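Local coordinates for uroporphyrinogen-III C-methyltransferase (Pseudomonas denitrificans, PDB 1S4D), which catalyses the two successive S-adenosyl-L-methionine-dependent methylations, at C-2 and C-7, that convert uroporphyrinogen III into precorrin-2 for cobalamin and siroheme synthesis, at residues B[7-12]-B[34-39]; B[111-116]-B[121-126]; B[141-146]-B[150-155]. All coordinates share one frame; numbering follows the deposited sequence.

Contact 1. Residues B[7-12]-B[34-39]; sequences AGLPAL and AANALR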
ATOM      1  N   ALA B   7      -9.681  11.850  18.902  1.00 47.60           N
ATOM      2  CA  ALA B   7     -11.065  11.763  19.345  1.00 45.33           C
ATOM      3  C   ALA B   7     -12.052  12.587  18.537  1.00 43.53           C
ATOM      4  O   ALA B   7     -13.214  12.701  18.918  1.00 43.13           O
ATOM      5  CB  ALA B   7     -11.157  12.099  20.841  1.00 45.34           C
ATOM      6  N   GLY B   8     -11.584  13.158  17.428  1.00 41.68           N
ATOM      7  CA  GLY B   8     -12.459  13.659  16.377  1.00 39.03           C
ATOM      8  C   GLY B   8     -12.551  12.642  15.246  1.00 37.34           C
ATOM      9  O   GLY B   8     -13.011  12.949  14.142  1.00 37.54           O
ATOM     10  N   LEU B   9     -12.093  11.422  15.521  1.00 35.25           N
ATOM     11  CA  LEU B   9     -12.191  10.324  14.572  1.00 32.94           C
ATOM     12  C   LEU B   9     -13.614   9.795  14.543  1.00 31.77           C
ATOM     13  O   LEU B   9     -14.317   9.885  15.548  1.00 31.39           O
ATOM     14  CB  LEU B   9     -11.214   9.221  14.939  1.00 32.51           C
ATOM     15  CG  LEU B   9      -9.773   9.670  14.698  1.00 31.57           C
ATOM     16  CD1 LEU B   9      -8.800   8.529  14.903  1.00 29.53           C
ATOM     17  CD2 LEU B   9      -9.605  10.310  13.320  1.00 29.57           C
ATOM     18  N   PRO B  10     -14.046   9.264  13.398  1.00 30.66           N
ATOM     19  CA  PRO B  10     -15.428   8.792  13.248  1.00 29.76           C
ATOM     20  C   PRO B  10     -15.666   7.588  14.131  1.00 29.15           C
ATOM     21  O   PRO B  10     -14.808   6.730  14.257  1.00 29.20           O
ATOM     22  CB  PRO B  10     -15.507   8.374  11.781  1.00 29.68           C
ATOM     23  CG  PRO B  10     -14.300   8.922  11.138  1.00 29.50           C
ATOM     24  CD  PRO B  10     -13.254   9.052  12.172  1.00 30.23           C
ATOM     25  N   ALA B  11     -16.824   7.548  14.767  1.00 29.00           N
ATOM     26  CA  ALA B  11     -17.250   6.386  15.534  1.00 28.43           C
ATOM     27  C   ALA B  11     -17.514   5.214  14.601  1.00 28.12           C
ATOM     28  O   ALA B  11     -17.975   5.415  13.493  1.00 27.95           O
ATOM     29  CB  ALA B  11     -18.512   6.716  16.285  1.00 27.97           C
ATOM     30  N   LEU B  12     -17.224   3.995  15.043  1.00 28.12           N
ATOM     31  CA  LEU B  12     -17.774   2.818  14.377  1.00 28.12           C
ATOM     32  C   LEU B  12     -19.204   2.587  14.886  1.00 28.40           C
ATOM     33  O   LEU B  12     -19.428   2.114  15.990  1.00 28.88           O
ATOM     34  CB  LEU B  12     -16.857   1.606  14.530  1.00 27.72           C
ATOM     35  CG  LEU B  12     -17.365   0.177  14.327  1.00 26.94           C
ATOM     36  CD1 LEU B  12     -18.052  -0.069  12.961  1.00 23.31           C
ATOM     37  CD2 LEU B  12     -16.207  -0.798  14.597  1.00 24.49           C
ATOM     38  N   ALA B  34      -7.770   2.320  12.363  1.00 22.80           N
ATOM     39  CA  ALA B  34      -7.870   0.901  12.666  1.00 23.17           C
ATOM     40  C   ALA B  34      -7.869   0.679  14.178  1.00 23.86           C
ATOM     41  O   ALA B  34      -8.752  -0.012  14.704  1.00 23.76           O
ATOM     42  CB  ALA B  34      -6.744   0.128  11.994  1.00 22.48           C
ATOM     43  N   ALA B  35      -6.890   1.278  14.869  1.00 24.74           N
ATOM     44  CA  ALA B  35      -6.794   1.211  16.339  1.00 25.58           C
ATOM     45  C   ALA B  35      -8.067   1.759  16.995  1.00 26.23           C
ATOM     46  O   ALA B  35      -8.611   1.182  17.933  1.00 26.37           O
ATOM     47  CB  ALA B  35      -5.579   1.978  16.820  1.00 25.66           C
ATOM     48  N   ASN B  36      -8.557   2.877  16.469  1.00 26.85           N
ATOM     49  CA  ASN B  36      -9.856   3.379  16.882  1.00 26.87           C
ATOM     50  C   ASN B  36     -11.015   2.388  16.637  1.00 26.86           C
ATOM     51  O   ASN B  36     -11.811   2.161  17.539  1.00 27.04           O
ATOM     52  CB  ASN B  36     -10.135   4.764  16.292  1.00 26.43           C
ATOM     53  CG  ASN B  36     -11.199   5.502  17.063  1.00 26.29           C
ATOM     54  OD1 ASN B  36     -11.234   5.460  18.297  1.00 26.91           O
ATOM     55  ND2 ASN B  36     -12.099   6.154  16.347  1.00 26.35           N
ATOM     56  N   ALA B  37     -11.100   1.782  15.453  1.00 27.01           N
ATOM     57  CA  ALA B  37     -12.111   0.730  15.214  1.00 27.43           C
ATOM     58  C   ALA B  37     -12.028  -0.394  16.251  1.00 27.68           C
ATOM     59  O   ALA B  37     -13.003  -0.687  16.944  1.00 27.68           O
ATOM     60  CB  ALA B  37     -11.992   0.155  13.818  1.00 27.04           C
ATOM     61  N   LEU B  38     -10.847  -0.998  16.365  1.00 28.15           N
ATOM     62  CA  LEU B  38     -10.596  -2.079  17.312  1.00 28.38           C
ATOM     63  C   LEU B  38     -11.158  -1.800  18.708  1.00 28.85           C
ATOM     64  O   LEU B  38     -11.746  -2.685  19.328  1.00 28.84           O
ATOM     65  CB  LEU B  38      -9.100  -2.335  17.399  1.00 27.98           C
ATOM     66  CG  LEU B  38      -8.492  -3.564  16.720  1.00 28.46           C
ATOM     67  CD1 LEU B  38      -9.520  -4.380  15.973  1.00 26.08           C
ATOM     68  CD2 LEU B  38      -7.303  -3.180  15.812  1.00 27.20           C
ATOM     69  N   ARG B  39     -10.989  -0.564  19.181  1.00 29.44           N
ATOM     70  CA  ARG B  39     -11.353  -0.197  20.547  1.00 30.12           C
ATOM     71  C   ARG B  39     -12.859  -0.044  20.700  1.00 29.44           C
ATOM     72  O   ARG B  39     -13.376  -0.100  21.802  1.00 29.62           O
ATOM     73  CB  ARG B  39     -10.540   1.035  21.037  1.00 30.69           C
ATOM     74  CG  ARG B  39     -11.317   2.319  21.383  1.00 33.87           C
ATOM     75  CD  ARG B  39     -10.484   3.617  21.381  1.00 38.45           C
ATOM     76  NE  ARG B  39      -9.234   3.494  22.149  1.00 43.01           N
ATOM     77  CZ  ARG B  39      -9.075   3.829  23.443  1.00 45.36           C
ATOM     78  NH1 ARG B  39     -10.085   4.323  24.169  1.00 46.31           N
ATOM     79  NH2 ARG B  39      -7.889   3.665  24.021  1.00 44.90           N
TER

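Contact 2. Residues B[111-116]-B[121-126]; sequences EEALTL and VPFRIV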
ATOM      1  N   GLU B 111     -15.509  -7.427  -2.924  1.00 27.64           N
ATOM      2  CA  GLU B 111     -16.615  -8.381  -2.843  1.00 28.39           C
ATOM      3  C   GLU B 111     -17.418  -8.165  -1.568  1.00 28.61           C
ATOM      4  O   GLU B 111     -18.652  -8.069  -1.616  1.00 28.53           O
ATOM      5  CB  GLU B 111     -16.126  -9.827  -2.884  1.00 27.88           C
ATOM      6  CG  GLU B 111     -15.598 -10.231  -4.237  1.00 31.19           C
ATOM      7  CD  GLU B 111     -15.021 -11.635  -4.257  1.00 36.13           C
ATOM      8  OE1 GLU B 111     -13.770 -11.770  -4.276  1.00 34.94           O
ATOM      9  OE2 GLU B 111     -15.833 -12.602  -4.261  1.00 39.45           O
ATOM     10  N   GLU B 112     -16.714  -8.087  -0.431  1.00 28.44           N
ATOM     11  CA  GLU B 112     -17.390  -7.904   0.847  1.00 28.02           C
ATOM     12  C   GLU B 112     -18.252  -6.639   0.816  1.00 28.19           C
ATOM     13  O   GLU B 112     -19.462  -6.727   1.062  1.00 28.92           O
ATOM     14  CB  GLU B 112     -16.400  -7.887   1.998  1.00 27.80           C
ATOM     15  CG  GLU B 112     -15.738  -9.232   2.174  1.00 28.64           C
ATOM     16  CD  GLU B 112     -14.770  -9.322   3.332  1.00 28.15           C
ATOM     17  OE1 GLU B 112     -13.932  -8.401   3.536  1.00 28.73           O
ATOM     18  OE2 GLU B 112     -14.840 -10.357   4.008  1.00 26.10           O
ATOM     19  N   ALA B 113     -17.649  -5.493   0.472  1.00 27.12           N
ATOM     20  CA  ALA B 113     -18.363  -4.229   0.415  1.00 26.52           C
ATOM     21  C   ALA B 113     -19.570  -4.350  -0.509  1.00 26.12           C
ATOM     22  O   ALA B 113     -20.658  -3.876  -0.192  1.00 25.14           O
ATOM     23  CB  ALA B 113     -17.425  -3.099  -0.052  1.00 26.84           C
ATOM     24  N   LEU B 114     -19.372  -5.016  -1.643  1.00 26.15           N
ATOM     25  CA  LEU B 114     -20.443  -5.195  -2.620  1.00 26.00           C
ATOM     26  C   LEU B 114     -21.605  -5.949  -1.995  1.00 25.97           C
ATOM     27  O   LEU B 114     -22.766  -5.580  -2.180  1.00 26.79           O
ATOM     28  CB  LEU B 114     -19.923  -5.943  -3.831  1.00 25.82           C
ATOM     29  CG  LEU B 114     -20.009  -5.373  -5.247  1.00 26.35           C
ATOM     30  CD1 LEU B 114     -19.918  -3.845  -5.340  1.00 23.10           C
ATOM     31  CD2 LEU B 114     -18.934  -6.065  -6.118  1.00 26.35           C
ATOM     32  N   THR B 115     -21.291  -6.987  -1.228  1.00 25.66           N
ATOM     33  CA  THR B 115     -22.306  -7.718  -0.495  1.00 25.67           C
ATOM     34  C   THR B 115     -22.975  -6.807   0.529  1.00 25.60           C
ATOM     35  O   THR B 115     -24.207  -6.786   0.628  1.00 25.83           O
ATOM     36  CB  THR B 115     -21.698  -8.961   0.175  1.00 25.83           C
ATOM     37  OG1 THR B 115     -21.132  -9.809  -0.832  1.00 26.80           O
ATOM     38  CG2 THR B 115     -22.781  -9.828   0.788  1.00 24.35           C
ATOM     39  N   LEU B 116     -22.173  -6.044   1.275  1.00 25.14           N
ATOM     40  CA  LEU B 116     -22.724  -5.057   2.210  1.00 24.83           C
ATOM     41  C   LEU B 116     -23.761  -4.120   1.515  1.00 24.90           C
ATOM     42  O   LEU B 116     -24.894  -3.983   1.981  1.00 24.89           O
ATOM     43  CB  LEU B 116     -21.603  -4.284   2.908  1.00 24.23           C
ATOM     44  CG  LEU B 116     -20.993  -4.775   4.245  1.00 25.06           C
ATOM     45  CD1 LEU B 116     -21.552  -6.085   4.798  1.00 22.41           C
ATOM     46  CD2 LEU B 116     -19.477  -4.847   4.202  1.00 24.30           C
ATOM     47  N   VAL B 121     -26.328  -2.354   4.011  1.00 25.66           N
ATOM     48  CA  VAL B 121     -25.538  -2.124   5.218  1.00 24.80           C
ATOM     49  C   VAL B 121     -24.468  -1.066   4.932  1.00 25.06           C
ATOM     50  O   VAL B 121     -23.672  -1.242   4.015  1.00 25.64           O
ATOM     51  CB  VAL B 121     -24.907  -3.442   5.714  1.00 24.77           C
ATOM     52  CG1 VAL B 121     -23.967  -3.206   6.874  1.00 23.85           C
ATOM     53  CG2 VAL B 121     -25.985  -4.427   6.106  1.00 22.59           C
ATOM     54  N   PRO B 122     -24.430   0.038   5.682  1.00 24.89           N
ATOM     55  CA  PRO B 122     -23.384   1.051   5.454  1.00 24.35           C
ATOM     56  C   PRO B 122     -22.030   0.520   5.888  1.00 24.50           C
ATOM     57  O   PRO B 122     -21.961  -0.356   6.771  1.00 24.12           O
ATOM     58  CB  PRO B 122     -23.812   2.231   6.330  1.00 23.98           C
ATOM     59  CG  PRO B 122     -24.677   1.645   7.385  1.00 24.53           C
ATOM     60  CD  PRO B 122     -25.325   0.403   6.797  1.00 24.90           C
ATOM     61  N   PHE B 123     -20.969   1.032   5.263  1.00 24.75           N
ATOM     62  CA  PHE B 123     -19.608   0.590   5.555  1.00 24.32           C
ATOM     63  C   PHE B 123     -18.649   1.719   5.336  1.00 24.67           C
ATOM     64  O   PHE B 123     -18.957   2.680   4.637  1.00 24.98           O
ATOM     65  CB  PHE B 123     -19.196  -0.585   4.662  1.00 24.22           C
ATOM     66  CG  PHE B 123     -19.109  -0.231   3.213  1.00 22.99           C
ATOM     67  CD1 PHE B 123     -17.899   0.068   2.633  1.00 21.88           C
ATOM     68  CD2 PHE B 123     -20.254  -0.199   2.429  1.00 23.45           C
ATOM     69  CE1 PHE B 123     -17.822   0.410   1.296  1.00 22.99           C
ATOM     70  CE2 PHE B 123     -20.193   0.143   1.087  1.00 23.16           C
ATOM     71  CZ  PHE B 123     -18.975   0.457   0.519  1.00 23.09           C
ATOM     72  N   ARG B 124     -17.472   1.578   5.936  1.00 24.68           N
ATOM     73  CA  ARG B 124     -16.335   2.444   5.684  1.00 24.29           C
ATOM     74  C   ARG B 124     -15.183   1.522   5.256  1.00 23.90           C
ATOM     75  O   ARG B 124     -15.159   0.356   5.673  1.00 24.04           O
ATOM     76  CB  ARG B 124     -15.961   3.184   6.975  1.00 24.48           C
ATOM     77  CG  ARG B 124     -14.539   3.755   6.971  1.00 25.36           C
ATOM     78  CD  ARG B 124     -14.196   4.615   8.163  1.00 26.61           C
ATOM     79  NE  ARG B 124     -14.998   5.837   8.213  1.00 27.36           N
ATOM     80  CZ  ARG B 124     -14.535   7.067   8.063  1.00 27.21           C
ATOM     81  NH1 ARG B 124     -13.244   7.286   7.826  1.00 27.54           N
ATOM     82  NH2 ARG B 124     -15.379   8.089   8.147  1.00 26.68           N
ATOM     83  N   ILE B 125     -14.247   2.034   4.446  1.00 23.04           N
ATOM     84  CA  ILE B 125     -12.969   1.348   4.208  1.00 22.08           C
ATOM     85  C   ILE B 125     -11.831   2.050   4.938  1.00 21.60           C
ATOM     86  O   ILE B 125     -11.684   3.268   4.873  1.00 21.99           O
ATOM     87  CB  ILE B 125     -12.637   1.267   2.697  1.00 22.41           C
ATOM     88  CG1 ILE B 125     -13.773   0.589   1.914  1.00 22.44           C
ATOM     89  CG2 ILE B 125     -11.282   0.559   2.457  1.00 21.67           C
ATOM     90  CD1 ILE B 125     -13.951  -0.902   2.205  1.00 22.02           C
ATOM     91  N   VAL B 126     -11.022   1.268   5.628  1.00 20.28           N
ATOM     92  CA  VAL B 126      -9.865   1.779   6.293  1.00 19.52           C
ATOM     93  C   VAL B 126      -8.661   1.085   5.707  1.00 19.33           C
ATOM     94  O   VAL B 126      -8.386  -0.080   5.998  1.00 19.24           O
ATOM     95  CB  VAL B 126      -9.933   1.506   7.794  1.00 19.98           C
ATOM     96  CG1 VAL B 126      -8.620   1.958   8.496  1.00 19.33           C
ATOM     97  CG2 VAL B 126     -11.141   2.182   8.386  1.00 18.87           C
TER

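Contact 3. Residues B[141-146]-B[150-155]; sequences IPVTHR and HAVTFL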
ATOM      1  N   ILE B 141      13.907  -3.725   1.148  1.00 18.88           N
ATOM      2  CA  ILE B 141      13.673  -3.622  -0.291  1.00 19.09           C
ATOM      3  C   ILE B 141      12.619  -2.568  -0.638  1.00 19.46           C
ATOM      4  O   ILE B 141      11.430  -2.806  -0.449  1.00 19.99           O
ATOM      5  CB  ILE B 141      13.250  -4.989  -0.881  1.00 19.09           C
ATOM      6  CG1 ILE B 141      14.352  -6.035  -0.657  1.00 18.37           C
ATOM      7  CG2 ILE B 141      12.863  -4.846  -2.364  1.00 17.54           C
ATOM      8  CD1 ILE B 141      13.888  -7.453  -0.835  1.00 16.41           C
ATOM      9  N   PRO B 142      13.030  -1.423  -1.172  1.00 19.78           N
ATOM     10  CA  PRO B 142      12.046  -0.452  -1.651  1.00 20.09           C
ATOM     11  C   PRO B 142      11.468  -0.951  -2.964  1.00 20.32           C
ATOM     12  O   PRO B 142      12.158  -1.510  -3.803  1.00 20.55           O
ATOM     13  CB  PRO B 142      12.856   0.834  -1.858  1.00 20.06           C
ATOM     14  CG  PRO B 142      14.251   0.518  -1.451  1.00 20.02           C
ATOM     15  CD  PRO B 142      14.413  -0.973  -1.403  1.00 19.71           C
ATOM     16  N   VAL B 143      10.185  -0.737  -3.117  1.00 20.70           N
ATOM     17  CA  VAL B 143       9.414  -1.215  -4.235  1.00 21.66           C
ATOM     18  C   VAL B 143       9.639  -0.314  -5.484  1.00 22.47           C
ATOM     19  O   VAL B 143       9.314  -0.659  -6.618  1.00 22.26           O
ATOM     20  CB  VAL B 143       7.957  -1.303  -3.709  1.00 21.82           C
ATOM     21  CG1 VAL B 143       7.079  -0.142  -4.151  1.00 21.26           C
ATOM     22  CG2 VAL B 143       7.374  -2.663  -3.954  1.00 22.11           C
ATOM     23  N   THR B 144      10.285   0.822  -5.248  1.00 23.57           N
ATOM     24  CA  THR B 144      10.491   1.866  -6.233  1.00 24.21           C
ATOM     25  C   THR B 144      11.832   2.517  -5.921  1.00 24.71           C
ATOM     26  O   THR B 144      12.173   2.719  -4.749  1.00 25.22           O
ATOM     27  CB  THR B 144       9.331   2.869  -6.089  1.00 24.42           C
ATOM     28  OG1 THR B 144       8.417   2.715  -7.186  1.00 25.87           O
ATOM     29  CG2 THR B 144       9.791   4.304  -6.178  1.00 23.73           C
ATOM     30  N   HIS B 145      12.596   2.844  -6.948  1.00 25.13           N
ATOM     31  CA  HIS B 145      13.867   3.518  -6.755  1.00 26.13           C
ATOM     32  C   HIS B 145      14.342   4.056  -8.115  1.00 27.35           C
ATOM     33  O   HIS B 145      14.571   3.279  -9.041  1.00 27.31           O
ATOM     34  CB  HIS B 145      14.868   2.544  -6.128  1.00 26.15           C
ATOM     35  CG  HIS B 145      16.116   3.191  -5.627  1.00 26.30           C
ATOM     36  ND1 HIS B 145      17.307   3.130  -6.316  1.00 26.46           N
ATOM     37  CD2 HIS B 145      16.360   3.919  -4.515  1.00 26.36           C
ATOM     38  CE1 HIS B 145      18.231   3.793  -5.647  1.00 26.85           C
ATOM     39  NE2 HIS B 145      17.682   4.285  -4.553  1.00 27.10           N
ATOM     40  N   ARG B 146      14.486   5.376  -8.234  1.00 28.83           N
ATOM     41  CA  ARG B 146      14.537   6.024  -9.555  1.00 30.94           C
ATOM     42  C   ARG B 146      15.669   5.581 -10.492  1.00 31.45           C
ATOM     43  O   ARG B 146      15.563   5.720 -11.705  1.00 31.85           O
ATOM     44  CB  ARG B 146      14.434   7.553  -9.440  1.00 31.17           C
ATOM     45  CG  ARG B 146      15.706   8.350  -9.695  1.00 34.14           C
ATOM     46  CD  ARG B 146      15.979   9.405  -8.621  1.00 39.27           C
ATOM     47  NE  ARG B 146      15.221  10.650  -8.802  1.00 42.71           N
ATOM     48  CZ  ARG B 146      13.921  10.813  -8.539  1.00 45.39           C
ATOM     49  NH1 ARG B 146      13.350  11.994  -8.735  1.00 45.68           N
ATOM     50  NH2 ARG B 146      13.178   9.806  -8.088  1.00 47.88           N
ATOM     51  N   HIS B 150      10.571   2.968 -12.951  1.00 23.82           N
ATOM     52  CA  HIS B 150       9.629   4.066 -12.932  1.00 23.07           C
ATOM     53  C   HIS B 150       8.221   3.475 -12.848  1.00 22.07           C
ATOM     54  O   HIS B 150       7.221   4.197 -12.810  1.00 21.72           O
ATOM     55  CB  HIS B 150       9.838   4.944 -14.167  1.00 23.71           C
ATOM     56  CG  HIS B 150      10.932   5.958 -14.000  1.00 26.17           C
ATOM     57  ND1 HIS B 150      12.266   5.614 -13.945  1.00 27.92           N
ATOM     58  CD2 HIS B 150      10.885   7.307 -13.861  1.00 27.71           C
ATOM     59  CE1 HIS B 150      12.996   6.705 -13.776  1.00 28.24           C
ATOM     60  NE2 HIS B 150      12.181   7.744 -13.723  1.00 28.89           N
ATOM     61  N   ALA B 151       8.173   2.144 -12.796  1.00 20.83           N
ATOM     62  CA  ALA B 151       6.939   1.381 -12.716  1.00 20.11           C
ATOM     63  C   ALA B 151       7.119   0.132 -11.824  1.00 20.01           C
ATOM     64  O   ALA B 151       8.209  -0.445 -11.783  1.00 20.15           O
ATOM     65  CB  ALA B 151       6.497   0.999 -14.106  1.00 19.27           C
ATOM     66  N   VAL B 152       6.076  -0.241 -11.074  1.00 19.69           N
ATOM     67  CA  VAL B 152       6.026  -1.509 -10.346  1.00 19.30           C
ATOM     68  C   VAL B 152       4.717  -2.214 -10.673  1.00 20.06           C
ATOM     69  O   VAL B 152       3.653  -1.576 -10.670  1.00 19.30           O
ATOM     70  CB  VAL B 152       5.935  -1.353  -8.822  1.00 18.94           C
ATOM     71  CG1 VAL B 152       6.694  -2.434  -8.113  1.00 16.78           C
ATOM     72  CG2 VAL B 152       6.326   0.000  -8.363  1.00 20.84           C
ATOM     73  N   THR B 153       4.802  -3.535 -10.885  1.00 20.51           N
ATOM     74  CA  THR B 153       3.632  -4.398 -11.047  1.00 20.33           C
ATOM     75  C   THR B 153       3.391  -5.318  -9.855  1.00 20.75           C
ATOM     76  O   THR B 153       4.287  -6.062  -9.458  1.00 21.02           O
ATOM     77  CB  THR B 153       3.813  -5.245 -12.286  1.00 19.98           C
ATOM     78  OG1 THR B 153       3.770  -4.402 -13.434  1.00 19.94           O
ATOM     79  CG2 THR B 153       2.629  -6.139 -12.497  1.00 19.52           C
ATOM     80  N   PHE B 154       2.170  -5.300  -9.310  1.00 21.25           N
ATOM     81  CA  PHE B 154       1.800  -6.234  -8.247  1.00 21.41           C
ATOM     82  C   PHE B 154       0.965  -7.333  -8.888  1.00 21.63           C
ATOM     83  O   PHE B 154       0.187  -7.033  -9.789  1.00 21.37           O
ATOM     84  CB  PHE B 154       0.976  -5.519  -7.187  1.00 21.55           C
ATOM     85  CG  PHE B 154       1.769  -4.632  -6.272  1.00 23.01           C
ATOM     86  CD1 PHE B 154       1.328  -4.385  -4.996  1.00 26.89           C
ATOM     87  CD2 PHE B 154       2.937  -4.016  -6.685  1.00 26.58           C
ATOM     88  CE1 PHE B 154       2.065  -3.537  -4.153  1.00 29.46           C
ATOM     89  CE2 PHE B 154       3.673  -3.175  -5.848  1.00 26.01           C
ATOM     90  CZ  PHE B 154       3.261  -2.941  -4.609  1.00 27.26           C
ATOM     91  N   LEU B 155       1.127  -8.595  -8.475  1.00 21.81           N
ATOM     92  CA  LEU B 155       0.248  -9.659  -9.008  1.00 22.41           C
ATOM     93  C   LEU B 155      -0.147 -10.778  -8.022  1.00 23.29           C
ATOM     94  O   LEU B 155       0.456 -10.884  -6.955  1.00 22.92           O
ATOM     95  CB  LEU B 155       0.709 -10.175 -10.387  1.00 21.17           C
ATOM     96  CG  LEU B 155       1.676 -11.317 -10.785  1.00 20.85           C
ATOM     97  CD1 LEU B 155       2.877 -10.707 -11.476  1.00 20.12           C
ATOM     98  CD2 LEU B 155       2.113 -12.347  -9.718  1.00 16.96           C
TER

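Contact 1. Residues B[7-12]-B[34-39]
Asn36 turns its CG away from the backbone N (chi1 -160°), which lifts the amide off the helix flank and out toward Leu9 and Pro10. With the second torsion at 41°, ND2 as modelled leads. ND2 is 3.5 Å from CB of Leu9, whereas OD1 of Asn36 stays 5.0 Å from that same CB. ND2 of Asn36 is also 3.5 Å from the carbonyl O of Pro10. Leu9 directs its CB at the helix, and its branch runs on past the Asn36 amide, with CD1 of Leu9 4.2 Å from CB of Asn36. The side chain of Leu9 also touches His33, one turn earlier on the same helix.

Through these pairs the extended chain leading into strand 16-21 lies against helix 32-40. The strand and helix open the N-terminal alpha/beta domain of the tetrapyrrole methylase fold, built on a parallel sheet, in which the helix packs on one face of the sheet through Ala34 on Val20 and Ala37 on Trp18. The N-terminal segment therefore covers a flank of the helix before its own chain enters the sheet beneath.

At the far end of the contact the chemistry becomes apolar. Leu12 and Ala37 form its closest backbone approach, 6.1 Å between their CA atoms. CD2 of Leu12 reaches to 4.4 Å from CB of Ala37 and to 4.0 Å from O of Ala37, touching the helix along its side. Leu12 is buried, with Trp18 as a further neighbour, and its carbonyl O accepts a hydrogen bond from NH1 of Arg94. On the same helix, Ala35 packs against Leu32 of the second subunit.

Contact 2. Residues B[111-116]-B[121-126]
Ala113 sets its methyl over one face of the Phe123 ring, the clearest side-chain relation between helix 109-118 and strand 123-126. CB of Ala113 is 4.1 Å from the ring centroid and 23° off the ring normal, which qualifies the pair as a CH-pi contact. The methyl is displaced toward the rim, with CE1 of Phe123 3.8 Å from CB of Ala113 and CZ of the same ring only slightly farther. Phe123 places its CG between the backbone N and the carbonyl carbon (chi1 65°), and this torsion raises the ring from the strand to meet the helix. The carbonyl O of Val121 lies at the ring edge, in its plane.

Leu116 fills in one turn farther along the helix. Its CD2 approaches the root of the aromatic side chain, 4.3 Å from CB of Phe123, while its CG is 4.3 Å from CG1 of Val121. One leucine thus touches both Val121, in the turn before the strand, and Phe123, its first residue. The polar tie is between backbones: N of Val121 donates to O of Leu116 at 3.0 Å, nearly straight at the hydrogen (170°), although the donor stands above the carbonyl plane and is not aligned with a lone pair. This bond ties the turn that leads into strand 123-126 to the last turn of the helix.

All four touching residues are buried. Glu112, on the same helix, is held by salt bridges to Arg97 and Lys99 of strand 94-99, and Ala113 also packs on Leu255 of the second subunit. Strand 94-99, helix 109-118 and strand 123-126 make a beta-alpha-beta crossover that spans the intervening strand 16-21, the connection usual in parallel alpha/beta sheets, here in the N-terminal domain of the tetrapyrrole methylase fold.

Contact 3. Residues B[141-146]-B[150-155]
Val143 and Val152 bring the loop after helix 131-137 against strand 151-156, the outermost strand, within this chain, of the mixed sheet in the C-terminal half of the methylase fold. The touching parts run nearly antiparallel, at 169°, but side chains meeting side chains and backbone carbonyls make the contact, without a ladder of backbone bonds. CA of Thr144 and CA of Val152 are 6.9 Å apart.

Val152 straddles the carbonyl of Val143, with CG1 and CG2 of Val152 each 3.5 Å from O of Val143. Its CG2 also meets OG1 of Thr144 at 3.6 Å, where the two side chains cross at about a right angle. Phe154 has CG opposite its own carbonyl carbon (chi1 -76°), and the ring swings back toward the loop so that CZ of Phe154 is 4.2 Å from CG2 of Val143. CG1 of Val152 lies at the edge of that ring, in its plane.

Phe154 links this packing to larger features: its ring stacks edge-to-face on Phe154 of the second subunit, whose strand extends the sheet across the interface, and its side chain is about 4 Å from that of Thr130, which binds S-adenosyl-L-homocysteine. At the more exposed end His150 folds its imidazole back beside the backbone N (chi1 -84°), bringing CE1 of His150 to 3.4 Å from O of Arg146.

Overall arrangement
Contacts 1 and 2 involve helices on opposite faces of the same parallel sheet, as the alternation of Trp18 and Val20 with Leu19 indicates: helix 32-40 packs on Trp18 and Val20, helix 109-118 on Leu19. Their centres are about 17 Å apart, and they touch where Pro10 packs on Arg124. Contact 3 lies in the other sheet, about 14 Å from contact 2 at the nearest atoms. Contact 2 is wholly buried and combines aromatic packing with a clear backbone hydrogen bond. Contact 1 grades from partly exposed Leu9 and Pro10, beside an amide, to buried Leu12. Contact 3 has a buried valine and phenylalanine centre, an exposed arginine end and the most extensive second-subunit neighbourhood.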